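PDB 6CCA: DisA protein from Sorangium cellulosum, which is a carbon methyltransferase of the disorazol polyketide assembly line, where it probably transfers methyl groups to carbon in gem-dimethylation. Local coordinates for residues Y267-Y272 with V279-L284. Sequence-based numbering, arbitrary orientation.
Sequences YGKRQY and VTFQPL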
ATOM      1  N   TYR A 267      -0.479  18.016 -12.096  1.00 21.63           N
ATOM      2  CA  TYR A 267       0.608  17.371 -12.803  1.00 20.22           C
ATOM      3  C   TYR A 267       0.151  16.149 -13.504  1.00 19.60           C
ATOM      4  O   TYR A 267       0.587  15.846 -14.619  1.00 18.60           O
ATOM      5  CB  TYR A 267       1.777  17.066 -11.886  1.00 22.91           C
ATOM      6  CG  TYR A 267       2.663  18.251 -11.662  1.00 23.93           C
ATOM      7  CD1 TYR A 267       2.364  19.223 -10.691  1.00 31.49           C
ATOM      8  CD2 TYR A 267       3.787  18.440 -12.439  1.00 25.67           C
ATOM      9  CE1 TYR A 267       3.215  20.349 -10.487  1.00 33.86           C
ATOM     10  CE2 TYR A 267       4.628  19.521 -12.223  1.00 27.77           C
ATOM     11  CZ  TYR A 267       4.349  20.467 -11.266  1.00 30.22           C
ATOM     12  OH  TYR A 267       5.194  21.538 -11.116  1.00 31.76           O
ATOM     13  N   GLY A 268      -0.806  15.435 -12.908  1.00 18.61           N
ATOM     14  CA  GLY A 268      -1.465  14.411 -13.649  1.00 18.53           C
ATOM     15  C   GLY A 268      -2.236  14.897 -14.880  1.00 16.44           C
ATOM     16  O   GLY A 268      -2.267  14.222 -15.883  1.00 18.27           O
ATOM     17  N   LYS A 269      -2.946  15.992 -14.785  1.00 16.33           N
ATOM     18  CA  LYS A 269      -3.672  16.550 -15.914  1.00 16.47           C
ATOM     19  C   LYS A 269      -2.697  16.904 -17.045  1.00 15.21           C
ATOM     20  O   LYS A 269      -2.956  16.609 -18.209  1.00 16.33           O
ATOM     21  CB  LYS A 269      -4.453  17.737 -15.477  1.00 19.55           C
ATOM     22  CG  LYS A 269      -5.311  18.326 -16.592  1.00 21.13           C
ATOM     23  CD  LYS A 269      -6.236  19.382 -15.996  1.00 26.49           C
ATOM     24  CE  LYS A 269      -7.462  19.541 -16.875  1.00 31.37           C
ATOM     25  NZ  LYS A 269      -8.096  20.742 -16.280  1.00 40.23           N
ATOM     26  N   ARG A 270      -1.595  17.551 -16.704  1.00 17.94           N
ATOM     27  CA  ARG A 270      -0.533  17.833 -17.695  1.00 18.09           C
ATOM     28  C   ARG A 270      -0.060  16.612 -18.414  1.00 18.92           C
ATOM     29  O   ARG A 270       0.157  16.638 -19.614  1.00 19.12           O
ATOM     30  CB  ARG A 270       0.690  18.444 -17.037  1.00 20.13           C
ATOM     31  CG  ARG A 270       0.454  19.802 -16.427  1.00 19.65           C
ATOM     32  CD  ARG A 270       1.809  20.479 -16.159  1.00 19.45           C
ATOM     33  NE  ARG A 270       1.611  21.676 -15.364  1.00 20.07           N
ATOM     34  CZ  ARG A 270       2.552  22.285 -14.661  1.00 19.27           C
ATOM     35  NH1 ARG A 270       3.803  21.861 -14.678  1.00 20.77           N
ATOM     36  NH2 ARG A 270       2.220  23.341 -13.939  1.00 23.06           N
ATOM     37  N   GLN A 271       0.119  15.512 -17.670  1.00 18.43           N
ATOM     38  CA  GLN A 271       0.729  14.340 -18.212  1.00 19.81           C
ATOM     39  C   GLN A 271      -0.216  13.473 -19.010  1.00 19.29           C
ATOM     40  O   GLN A 271       0.105  12.973 -20.128  1.00 19.19           O
ATOM     41  CB  GLN A 271       1.409  13.562 -17.059  1.00 20.73           C
ATOM     42  CG  GLN A 271       2.181  12.341 -17.561  1.00 23.27           C
ATOM     43  CD  GLN A 271       3.086  11.747 -16.469  1.00 27.80           C
ATOM     44  OE1 GLN A 271       2.982  12.058 -15.269  1.00 27.92           O
ATOM     45  NE2 GLN A 271       3.970  10.925 -16.891  1.00 32.64           N
ATOM     46  N   TYR A 272      -1.420  13.267 -18.458  1.00 18.16           N
ATOM     47  CA  TYR A 272      -2.377  12.330 -19.028  1.00 19.14           C
ATOM     48  C   TYR A 272      -3.579  12.944 -19.697  1.00 17.97           C
ATOM     49  O   TYR A 272      -4.223  12.276 -20.455  1.00 19.74           O
ATOM     50  CB  TYR A 272      -2.875  11.397 -17.901  1.00 18.10           C
ATOM     51  CG  TYR A 272      -1.685  10.641 -17.296  1.00 21.08           C
ATOM     52  CD1 TYR A 272      -0.980   9.701 -18.059  1.00 23.23           C
ATOM     53  CD2 TYR A 272      -1.298  10.824 -15.964  1.00 23.07           C
ATOM     54  CE1 TYR A 272       0.110   9.023 -17.519  1.00 25.02           C
ATOM     55  CE2 TYR A 272      -0.171  10.171 -15.430  1.00 26.99           C
ATOM     56  CZ  TYR A 272       0.515   9.266 -16.220  1.00 26.59           C
ATOM     57  OH  TYR A 272       1.612   8.595 -15.697  1.00 29.11           O
ATOM     58  N   VAL A 279     -10.747  11.557 -18.883  1.00 18.67           N
ATOM     59  CA  VAL A 279     -10.356  11.722 -17.480  1.00 19.34           C
ATOM     60  C   VAL A 279     -10.636  13.122 -17.001  1.00 20.00           C
ATOM     61  O   VAL A 279     -10.333  14.080 -17.753  1.00 23.82           O
ATOM     62  CB  VAL A 279      -8.871  11.447 -17.312  1.00 16.46           C
ATOM     63  CG1 VAL A 279      -8.442  11.656 -15.845  1.00 16.93           C
ATOM     64  CG2 VAL A 279      -8.539  10.058 -17.884  1.00 17.53           C
ATOM     65  N   THR A 280     -11.260  13.236 -15.811  1.00 18.31           N
ATOM     66  CA  THR A 280     -11.438  14.456 -15.052  1.00 18.79           C
ATOM     67  C   THR A 280     -10.450  14.432 -13.895  1.00 20.64           C
ATOM     68  O   THR A 280     -10.316  13.434 -13.219  1.00 17.03           O
ATOM     69  CB  THR A 280     -12.895  14.558 -14.591  1.00 20.48           C
ATOM     70  OG1 THR A 280     -13.689  14.633 -15.754  1.00 21.54           O
ATOM     71  CG2 THR A 280     -13.217  15.795 -13.711  1.00 23.08           C
ATOM     72  N   PHE A 281      -9.752  15.527 -13.668  1.00 18.30           N
ATOM     73  CA  PHE A 281      -8.741  15.598 -12.646  1.00 18.11           C
ATOM     74  C   PHE A 281      -9.260  16.553 -11.597  1.00 23.07           C
ATOM     75  O   PHE A 281      -9.619  17.727 -11.921  1.00 23.85           O
ATOM     76  CB  PHE A 281      -7.442  16.143 -13.267  1.00 19.24           C
ATOM     77  CG  PHE A 281      -6.895  15.318 -14.365  1.00 17.05           C
ATOM     78  CD1 PHE A 281      -7.376  15.374 -15.639  1.00 17.46           C
ATOM     79  CD2 PHE A 281      -5.880  14.403 -14.088  1.00 17.40           C
ATOM     80  CE1 PHE A 281      -6.852  14.562 -16.631  1.00 17.41           C
ATOM     81  CE2 PHE A 281      -5.382  13.617 -15.080  1.00 16.19           C
ATOM     82  CZ  PHE A 281      -5.846  13.690 -16.350  1.00 17.77           C
ATOM     83  N   GLN A 282      -9.329  16.092 -10.346  1.00 20.01           N
ATOM     84  CA  GLN A 282      -9.998  16.845  -9.264  1.00 21.58           C
ATOM     85  C   GLN A 282      -9.459  16.376  -7.927  1.00 21.66           C
ATOM     86  O   GLN A 282      -9.414  15.159  -7.662  1.00 21.06           O
ATOM     87  CB  GLN A 282     -11.514  16.539  -9.328  1.00 22.68           C
ATOM     88  CG  GLN A 282     -12.432  17.386  -8.450  1.00 26.89           C
ATOM     89  CD  GLN A 282     -13.932  17.301  -8.875  1.00 29.61           C
ATOM     90  OE1 GLN A 282     -14.264  16.967 -10.007  1.00 33.04           O
ATOM     91  NE2 GLN A 282     -14.817  17.629  -7.951  1.00 31.70           N
ATOM     92  N   PRO A 283      -9.100  17.309  -7.041  1.00 21.45           N
ATOM     93  CA  PRO A 283      -8.643  16.927  -5.726  1.00 20.68           C
ATOM     94  C   PRO A 283      -9.765  16.233  -4.891  1.00 20.04           C
ATOM     95  O   PRO A 283     -10.917  16.552  -5.044  1.00 22.59           O
ATOM     96  CB  PRO A 283      -8.211  18.232  -5.078  1.00 22.54           C
ATOM     97  CG  PRO A 283      -8.179  19.228  -6.135  1.00 25.52           C
ATOM     98  CD  PRO A 283      -8.961  18.769  -7.323  1.00 23.48           C
ATOM     99  N   LEU A 284      -9.375  15.372  -4.011  1.00 19.22           N
ATOM    100  CA  LEU A 284     -10.310  14.706  -3.085  1.00 21.10           C
ATOM    101  C   LEU A 284      -9.625  14.183  -1.885  1.00 19.62           C
ATOM    102  O   LEU A 284      -8.639  13.417  -1.956  1.00 20.64           O
ATOM    103  CB  LEU A 284     -10.977  13.509  -3.734  1.00 20.93           C
ATOM    104  CG  LEU A 284     -11.967  12.705  -2.873  1.00 22.32           C
ATOM    105  CD1 LEU A 284     -13.116  13.510  -2.278  1.00 23.53           C
ATOM    106  CD2 LEU A 284     -12.578  11.671  -3.823  1.00 24.86           C
TER
HETATM  107  O   HOH W   1      -8.660  20.004 -13.408  1.00 29.70           O
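A water bridges 267-272 and 279-284: it donates to the carbonyl O of Phe281 at 2.9 Å and accepts from Lys269 NZ at 3.0 Å. The lysine reaches this water because CG lies anti to the backbone N (chi1 -176°) and the chain stays extended beyond it, carrying the ammonium past the aromatic ring. On the way, CB passes 3.6 Å from Phe281 CG, and CG lies 3.7 Å from Phe281 CD1, so the aliphatic stem covers the root of the ring. Over the ring centre sits Lys269 CA, 3.4 Å from the centroid and only 9° off the normal, which meets the definition of a CH-pi contact with the helix backbone itself. Helix 262-272 and strand 279-281 complete a beta-alpha-beta unit begun by strand 253-257, a crossover of the Rossmann-like methyltransferase fold; within it, 267-272 runs nearly antiparallel to strand 279-281, at 153°, with axes 8.8 Å apart at closest. Gly268 has no side chain on the flank facing Phe281, and its carbonyl O comes within 3.3 Å of Phe281 CE2, obliquely to the ring. That oxygen also accepts the helical bond from Tyr272 N. At the ring's edge, Tyr272 CB stands 4.1 Å from Phe281 CZ. The opposite face of the phenylalanine ring is covered off-centre by Val279 CG1, from its own strand, while Tyr257 on strand 253-257 meets the ring at an incline.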